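Local coordinates for protein transcription elongation factor Spt5 (Methanocaldococcus jannaschii, PDB 3LPE) that stimulates transcription elongation as the partner of Spt4, its NGN domain, the part present here, mediating the interaction with RNA polymerase, at residues S42-E47 against Y52-A57; D62-I67 against R74-G79. All blocks are in the same frame, centred on the assembly; numbering follows the deposited sequence.

Overall arrangement
Both contacts belong to the NGN domain and reach the same antiparallel sheet. Interaction 1 is buried: it joins strands 40-45 and 52-57 of a beta hairpin through backbone hydrogen bonds, a serine-to-glutamate side-chain hydrogen bond and apolar pairs on both faces. Interaction 2, its centre about 12 Å away from that of interaction 1, lies nearer the surface and sets helix 60-67 on strand 73-76 by side-chain packing, mostly apolar. The two meet where V55 of the hairpin packs on V63 and L66 of the helix, and A57 on V63. Strand 40-45 continues the sheet into the chain of DNA-directed RNA polymerase subunit E'', whereas no other protein chain of the assembly touches interaction 2.

Interaction 1: residues S42-E47 against Y52-A57; sequences SILASE and YVLVEA
L44 and L54 lie side by side on one face of the sheet, pointing the same way, and L44 CD2 presses on L54 CD1 at a tight 3.5 Å. The two side chains leave their backbones by different rotations, L44 CG anti to the backbone N (chi1 166°) and L54 CG beside it (chi1 -63°), and still bring these methyls together. Their backbones form a hydrogen-bonded antiparallel pair: L44 N donates to L54 O (2.8 Å) and L54 N to L44 O (2.9 Å), the latter almost straight. Two residues along, past the non-hydrogen-bonded pair I43/V55, S42 pairs with E56 on the same face. E56 N bonds S42 O, and S42 OG donates to E56 OE2 at 2.7 Å, meeting the carboxylate on its anti side and slightly out of its plane. That carboxylate is gripped further by the chain of DNA-directed RNA polymerase subunit E'': S39 OG of that chain bonds OE2, and E40 N bonds OE1. On the other face I43 CG2 runs obliquely into V53 CG1, only 3.3 Å away, and I43 CA makes a CA-H...O contact with L54 O. Where the strands part, a water accepts from S46 N (3.0 Å) and lies within hydrogen-bonding distance of L44 O, with Y52 O a longer, weak partner. The pair forms a beta hairpin of the NGN sheet. I43 and V55 face helix 22-35, V55 also meeting helix 60-67; L44 and L54 face I86 of helix 83-90. Strand 12-17 flanks 52-57, and along 42-45 a strand of the E'' chain extends the sheet across the heterodimer interface.

Interaction 2: residues D62-I67 against R74-G79; sequences DVEELI and RGIVPG
V63 reaches from helix 60-67 to the end of the I76 side chain, its CG1 3.6 Å from I76 CD1. The two side chains cross at an angle; V63 also packs on F13 and V15 of strand 12-17. The next residue, E64, sits at the exposed edge of the contact. Its chain bends at chi2 (-80°), which carries the carboxylate over to I76, and CD comes within 3.6 Å of I76 CD1. This is van der Waals contact of a polar group with a methyl: CD and both carboxylate oxygens lie near I76 CD1. Helix 62-67 and strand 74-76 run nearly antiparallel, their axes 9.4 Å apart, in the alpha/beta fold of the NGN domain, where this helix lies against the four-stranded antiparallel sheet and 73-76 is an outermost strand within the chain. The backbone bond from I67 N to V63 O (3.0 Å) places these two residues a helical turn apart, and I76 receives both. I67 has chi1 65°, its CG1 lying between the backbone N and the carbonyl carbon, and sends CD1 forward to I76 CG1 at 3.6 Å. The same methyl passes 4.2 Å from G75 CA, where a glycine presents bare backbone. I76 also touches F13 of strand 12-17, and I67 packs on V15 of that strand and on M29 of helix 22-35.

Interaction 1: residues S42-E47 against Y52-A57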
loop_
_atom_site.group_PDB
_atom_site.type_symbol
_atom_site.label_atom_id
_atom_site.label_comp_id
_atom_site.label_asym_id
_atom_site.label_seq_id
_atom_site.Cartn_x
_atom_site.Cartn_y
_atom_site.Cartn_z
ATOM N N SER A 42 2.284 -6.040 1.593
ATOM C CA SER A 42 1.573 -4.909 1.016
ATOM C C SER A 42 1.654 -3.720 1.959
ATOM O O SER A 42 1.963 -3.883 3.126
ATOM C CB SER A 42 0.111 -5.241 0.682
ATOM O OG SER A 42 -0.674 -5.308 1.860
ATOM N N ILE A 43 1.408 -2.536 1.407
ATOM C CA ILE A 43 1.496 -1.283 2.141
ATOM C C ILE A 43 0.312 -0.457 1.686
ATOM O O ILE A 43 0.048 -0.341 0.496
ATOM C CB ILE A 43 2.800 -0.536 1.826
ATOM C CG1 ILE A 43 4.013 -1.401 2.172
ATOM C CG2 ILE A 43 2.919 0.749 2.659
ATOM C CD1 ILE A 43 5.248 -0.974 1.413
ATOM N N LEU A 44 -0.446 0.080 2.634
ATOM C CA LEU A 44 -1.682 0.760 2.261
ATOM C C LEU A 44 -1.723 2.163 2.876
ATOM O O LEU A 44 -1.568 2.317 4.100
ATOM C CB LEU A 44 -2.892 -0.073 2.731
ATOM C CG LEU A 44 -4.248 0.617 2.735
ATOM C CD1 LEU A 44 -4.795 0.643 1.351
ATOM C CD2 LEU A 44 -5.202 -0.085 3.672
ATOM N N ALA A 45 -1.909 3.167 2.027
ATOM C CA ALA A 45 -2.018 4.548 2.472
ATOM C C ALA A 45 -3.356 5.087 2.022
ATOM O O ALA A 45 -3.538 5.382 0.847
ATOM C CB ALA A 45 -0.871 5.402 1.919
ATOM N N SER A 46 -4.294 5.185 2.958
ATOM C CA SER A 46 -5.650 5.655 2.680
ATOM C C SER A 46 -5.802 7.131 3.021
ATOM O O SER A 46 -5.321 7.574 4.071
ATOM C CB SER A 46 -6.647 4.858 3.522
ATOM O OG SER A 46 -7.918 5.485 3.529
ATOM N N GLU A 47 -6.485 7.874 2.153
ATOM C CA GLU A 47 -6.731 9.292 2.374
ATOM C C GLU A 47 -7.587 9.492 3.611
ATOM O O GLU A 47 -7.592 10.562 4.200
ATOM C CB GLU A 47 -7.420 9.928 1.163
ATOM C CG GLU A 47 -6.501 10.140 -0.017
ATOM C CD GLU A 47 -5.297 10.988 0.335
ATOM O OE1 GLU A 47 -4.180 10.672 -0.133
ATOM O OE2 GLU A 47 -5.464 11.969 1.088
ATOM N N TYR A 52 -0.892 7.831 9.037
ATOM C CA TYR A 52 -0.601 6.403 9.213
ATOM C C TYR A 52 -0.495 5.661 7.893
ATOM O O TYR A 52 -1.168 5.984 6.932
ATOM C CB TYR A 52 -1.687 5.723 10.049
ATOM C CG TYR A 52 -1.746 6.291 11.430
ATOM C CD1 TYR A 52 -2.517 7.412 11.701
ATOM C CD2 TYR A 52 -0.986 5.745 12.450
ATOM C CE1 TYR A 52 -2.553 7.968 12.965
ATOM C CE2 TYR A 52 -1.010 6.304 13.724
ATOM C CZ TYR A 52 -1.796 7.407 13.965
ATOM O OH TYR A 52 -1.821 7.957 15.216
ATOM N N VAL A 53 0.361 4.662 7.881
ATOM C CA VAL A 53 0.474 3.754 6.745
ATOM C C VAL A 53 0.298 2.353 7.323
ATOM O O VAL A 53 0.816 2.047 8.410
ATOM C CB VAL A 53 1.847 3.910 6.044
ATOM C CG1 VAL A 53 2.031 2.865 4.972
ATOM C CG2 VAL A 53 1.954 5.304 5.421
ATOM N N LEU A 54 -0.456 1.511 6.626
ATOM C CA LEU A 54 -0.710 0.150 7.103
ATOM C C LEU A 54 0.237 -0.797 6.394
ATOM O O LEU A 54 0.341 -0.730 5.181
ATOM C CB LEU A 54 -2.144 -0.237 6.767
ATOM C CG LEU A 54 -3.205 0.637 7.455
ATOM C CD1 LEU A 54 -4.611 0.195 7.095
ATOM C CD2 LEU A 54 -3.027 0.629 8.961
ATOM N N VAL A 55 0.897 -1.685 7.142
ATOM C CA VAL A 55 1.924 -2.560 6.575
ATOM C C VAL A 55 1.557 -3.994 6.896
ATOM O O VAL A 55 1.460 -4.365 8.047
ATOM C CB VAL A 55 3.337 -2.251 7.144
ATOM C CG1 VAL A 55 4.408 -3.215 6.590
ATOM C CG2 VAL A 55 3.734 -0.779 6.858
ATOM N N GLU A 56 1.321 -4.780 5.855
ATOM C CA GLU A 56 1.058 -6.214 5.996
ATOM C C GLU A 56 2.397 -6.974 5.912
ATOM O O GLU A 56 3.140 -6.874 4.917
ATOM C CB GLU A 56 0.096 -6.658 4.892
ATOM C CG GLU A 56 -0.414 -8.097 5.008
ATOM C CD GLU A 56 -1.277 -8.498 3.830
ATOM O OE1 GLU A 56 -2.047 -9.466 3.962
ATOM O OE2 GLU A 56 -1.201 -7.844 2.778
ATOM N N ALA A 57 2.717 -7.703 6.969
ATOM C CA ALA A 57 4.008 -8.376 7.078
ATOM C C ALA A 57 3.896 -9.684 7.857
ATOM O O ALA A 57 2.910 -9.921 8.558
ATOM C CB ALA A 57 5.028 -7.456 7.742
HETATM O O HOH W 1 -3.451 3.851 5.458
#

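Interaction 2: residues D62-I67 against R74-G79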
loop_
_atom_site.group_PDB
_atom_site.type_symbol
_atom_site.label_atom_id
_atom_site.label_comp_id
_atom_site.label_asym_id
_atom_site.label_seq_id
_atom_site.Cartn_x
_atom_site.Cartn_y
_atom_site.Cartn_z
ATOM N N ASP A 62 9.705 -7.655 10.981
ATOM C CA ASP A 62 9.823 -7.187 9.604
ATOM C C ASP A 62 9.516 -5.694 9.510
ATOM O O ASP A 62 10.204 -4.951 8.810
ATOM C CB ASP A 62 8.896 -7.979 8.685
ATOM C CG ASP A 62 9.368 -9.406 8.483
ATOM O OD1 ASP A 62 10.341 -9.612 7.730
ATOM O OD2 ASP A 62 8.781 -10.320 9.087
ATOM N N VAL A 63 8.478 -5.267 10.216
ATOM C CA VAL A 63 8.069 -3.870 10.195
ATOM C C VAL A 63 9.090 -2.994 10.934
ATOM O O VAL A 63 9.374 -1.883 10.517
ATOM C CB VAL A 63 6.650 -3.678 10.787
ATOM C CG1 VAL A 63 6.188 -2.231 10.619
ATOM C CG2 VAL A 63 5.670 -4.607 10.080
ATOM N N GLU A 64 9.651 -3.513 12.017
ATOM C CA GLU A 64 10.680 -2.793 12.746
ATOM C C GLU A 64 11.889 -2.551 11.861
ATOM O O GLU A 64 12.444 -1.447 11.852
ATOM C CB GLU A 64 11.099 -3.566 14.007
ATOM C CG GLU A 64 9.996 -3.747 15.037
ATOM C CD GLU A 64 9.776 -2.506 15.893
ATOM O OE1 GLU A 64 10.336 -1.440 15.552
ATOM O OE2 GLU A 64 9.047 -2.596 16.909
ATOM N N GLU A 65 12.303 -3.585 11.124
ATOM C CA GLU A 65 13.446 -3.449 10.231
ATOM C C GLU A 65 13.102 -2.528 9.063
ATOM O O GLU A 65 13.936 -1.749 8.594
ATOM C CB GLU A 65 13.906 -4.814 9.711
ATOM C CG GLU A 65 15.225 -4.759 8.935
ATOM C CD GLU A 65 16.401 -4.312 9.794
ATOM O OE1 GLU A 65 16.282 -4.334 11.032
ATOM O OE2 GLU A 65 17.451 -3.942 9.234
ATOM N N LEU A 66 11.861 -2.618 8.607
ATOM C CA LEU A 66 11.395 -1.796 7.494
ATOM C C LEU A 66 11.548 -0.300 7.828
ATOM O O LEU A 66 12.025 0.486 7.009
ATOM C CB LEU A 66 9.923 -2.130 7.188
ATOM C CG LEU A 66 9.269 -1.315 6.072
ATOM C CD1 LEU A 66 9.905 -1.708 4.718
ATOM C CD2 LEU A 66 7.767 -1.524 6.054
ATOM N N ILE A 67 11.163 0.094 9.038
ATOM C CA ILE A 67 11.100 1.524 9.347
ATOM C C ILE A 67 12.381 1.997 10.028
ATOM O O ILE A 67 12.535 3.171 10.328
ATOM C CB ILE A 67 9.879 1.893 10.249
ATOM C CG1 ILE A 67 9.984 1.244 11.632
ATOM C CG2 ILE A 67 8.564 1.554 9.580
ATOM C CD1 ILE A 67 8.968 1.814 12.668
ATOM N N ARG A 74 7.263 7.913 13.023
ATOM C CA ARG A 74 7.284 8.054 14.503
ATOM C C ARG A 74 7.337 6.730 15.236
ATOM O O ARG A 74 7.865 6.648 16.350
ATOM C CB ARG A 74 6.055 8.821 14.974
ATOM C CG ARG A 74 6.065 9.158 16.478
ATOM C CD ARG A 74 7.335 9.950 16.843
ATOM N NE ARG A 74 7.462 10.203 18.288
ATOM C CZ ARG A 74 7.962 9.326 19.162
ATOM N NH1 ARG A 74 8.378 8.125 18.759
ATOM N NH2 ARG A 74 8.039 9.645 20.446
ATOM N N GLY A 75 6.778 5.678 14.635
ATOM C CA GLY A 75 6.853 4.371 15.250
ATOM C C GLY A 75 5.684 3.478 14.824
ATOM O O GLY A 75 4.959 3.801 13.889
ATOM N N ILE A 76 5.501 2.371 15.536
ATOM C CA ILE A 76 4.444 1.405 15.222
ATOM C C ILE A 76 3.360 1.422 16.299
ATOM O O ILE A 76 3.647 1.432 17.495
ATOM C CB ILE A 76 5.045 -0.005 15.078
ATOM C CG1 ILE A 76 6.219 0.031 14.090
ATOM C CG2 ILE A 76 3.972 -1.032 14.618
ATOM C CD1 ILE A 76 6.998 -1.290 13.984
ATOM N N VAL A 77 2.108 1.499 15.865
ATOM C CA VAL A 77 0.966 1.395 16.764
ATOM C C VAL A 77 0.943 0.000 17.369
ATOM O O VAL A 77 1.167 -0.980 16.658
ATOM C CB VAL A 77 -0.340 1.678 15.994
ATOM C CG1 VAL A 77 -1.579 1.387 16.841
ATOM C CG2 VAL A 77 -0.338 3.114 15.533
ATOM N N PRO A 78 0.690 -0.104 18.690
ATOM C CA PRO A 78 0.693 -1.409 19.356
ATOM C C PRO A 78 -0.461 -2.287 18.869
ATOM O O PRO A 78 -1.570 -1.790 18.652
ATOM C CB PRO A 78 0.488 -1.062 20.831
ATOM C CG PRO A 78 0.815 0.384 20.950
ATOM C CD PRO A 78 0.475 1.005 19.642
ATOM N N GLY A 79 -0.177 -3.566 18.668
ATOM C CA GLY A 79 -1.191 -4.547 18.313
ATOM C C GLY A 79 -1.418 -4.628 16.821
ATOM O O GLY A 79 -1.188 -3.663 16.115
#